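Local coordinates for probable 2-phosphosulfolactate phosphatase (Clostridium acetobutylicum, PDB 1VR0), which probably hydrolyses (2R)-O-phospho-3-sulfolactate to (2R)-3-sulfolactate and phosphate, using magnesium as cofactor, at residues Leu185-Thr188 with Asp189-Thr193. Sequence-based numbering, arbitrary orientation.
Sequences LELT and DAATT
The peptide carbonyl of T188 is flanked at its oxygen by the first helical turn: the methyl of A191 comes in from one side of the carbonyl plane, CB 3.4 Å from T188 O, and T192 OG1 stands off the other side. In between, T192 N donates to T188 O at 2.9 Å, almost straight (N-H...O 177°) and close to the C=O direction. A second flat group follows, the carbonyl of D189, whose O is gripped from opposite faces by T193 N and T193 OG1. T188 illustrates the N-cap: with chi1 at 65°, OG1 sits between its own N and carbonyl carbon and faces the helix start, where it accepts a long, weak bond from A191 N (3.5 Å). The same hydroxyl bonds D16 OD1, so the cap is tied to strand 13-18. L187 lies across T192, its CB 3.4 Å from T192 OG1 and 4.0 Å from A191 CB, its CD1 against the T192 backbone. The axes of edge strand 185-187, parallel to 13-18, and of the turn 189-193 lie 96° apart, T188 the one link between them. L187 and A191 both rest on I175 of helix 165-181, while D189 OD2 accepts from I165 N and OD1 from K212 N, both of the second subunit, placing the junction at the dimer interface.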
loop_
_atom_site.group_PDB
_atom_site.type_symbol
_atom_site.label_atom_id
_atom_site.label_comp_id
_atom_site.label_asym_id
_atom_site.label_seq_id
_atom_site.Cartn_x
_atom_site.Cartn_y
_atom_site.Cartn_z
ATOM N N LEU A 185 -16.320 -13.925 3.670
ATOM C CA LEU A 185 -15.461 -12.757 3.578
ATOM C C LEU A 185 -15.125 -12.422 2.162
ATOM O O LEU A 185 -15.093 -13.281 1.321
ATOM C CB LEU A 185 -14.156 -13.034 4.280
ATOM C CG LEU A 185 -14.199 -13.007 5.786
ATOM C CD1 LEU A 185 -12.770 -13.041 6.267
ATOM C CD2 LEU A 185 -14.899 -11.761 6.267
ATOM N N GLU A 186 -14.846 -11.152 1.921
ATOM C CA GLU A 186 -14.209 -10.706 0.646
ATOM C C GLU A 186 -13.071 -9.729 0.946
ATOM O O GLU A 186 -13.333 -8.614 1.355
ATOM C CB GLU A 186 -15.260 -10.058 -0.253
ATOM C CG GLU A 186 -14.661 -9.360 -1.430
ATOM C CD GLU A 186 -15.701 -8.841 -2.388
ATOM O OE1 GLU A 186 -16.801 -8.394 -1.923
ATOM O OE2 GLU A 186 -15.412 -8.891 -3.616
ATOM N N LEU A 187 -11.829 -10.157 0.758
ATOM C CA LEU A 187 -10.677 -9.284 1.011
ATOM C C LEU A 187 -10.307 -8.476 -0.233
ATOM O O LEU A 187 -10.411 -8.979 -1.353
ATOM C CB LEU A 187 -9.482 -10.112 1.431
ATOM C CG LEU A 187 -9.666 -11.169 2.497
ATOM C CD1 LEU A 187 -8.323 -11.525 3.072
ATOM C CD2 LEU A 187 -10.574 -10.697 3.607
ATOM N N THR A 188 -9.872 -7.231 -0.042
ATOM C CA THR A 188 -9.194 -6.504 -1.103
ATOM C C THR A 188 -7.795 -7.078 -1.247
ATOM O O THR A 188 -7.305 -7.762 -0.343
ATOM C CB THR A 188 -9.057 -5.002 -0.834
ATOM O OG1 THR A 188 -8.218 -4.768 0.308
ATOM C CG2 THR A 188 -10.371 -4.383 -0.631
ATOM N N ASP A 189 -7.157 -6.782 -2.371
ATOM C CA ASP A 189 -5.821 -7.302 -2.635
ATOM C C ASP A 189 -4.825 -6.880 -1.526
ATOM O O ASP A 189 -3.934 -7.635 -1.168
ATOM C CB ASP A 189 -5.342 -6.839 -4.016
ATOM C CG ASP A 189 -5.894 -7.687 -5.154
ATOM O OD1 ASP A 189 -6.913 -8.399 -4.957
ATOM O OD2 ASP A 189 -5.304 -7.654 -6.273
ATOM N N ALA A 190 -4.991 -5.671 -0.987
ATOM C CA ALA A 190 -4.121 -5.176 0.082
ATOM C C ALA A 190 -4.248 -6.027 1.313
ATOM O O ALA A 190 -3.248 -6.339 1.953
ATOM C CB ALA A 190 -4.436 -3.717 0.428
ATOM N N ALA A 191 -5.483 -6.414 1.632
ATOM C CA ALA A 191 -5.780 -7.277 2.779
ATOM C C ALA A 191 -5.303 -8.705 2.559
ATOM O O ALA A 191 -4.669 -9.275 3.413
ATOM C CB ALA A 191 -7.232 -7.247 3.047
ATOM N N THR A 192 -5.606 -9.261 1.397
ATOM C CA THR A 192 -5.093 -10.557 0.989
ATOM C C THR A 192 -3.559 -10.621 1.151
ATOM O O THR A 192 -3.009 -11.577 1.691
ATOM C CB THR A 192 -5.465 -10.816 -0.480
ATOM O OG1 THR A 192 -6.887 -10.923 -0.610
ATOM C CG2 THR A 192 -4.807 -12.036 -0.993
ATOM N N THR A 193 -2.871 -9.581 0.704
ATOM C CA THR A 193 -1.402 -9.539 0.765
ATOM C C THR A 193 -0.879 -9.486 2.203
ATOM O O THR A 193 0.052 -10.202 2.554
ATOM C CB THR A 193 -0.852 -8.370 -0.066
ATOM O OG1 THR A 193 -1.371 -8.439 -1.410
ATOM C CG2 THR A 193 0.696 -8.413 -0.150
#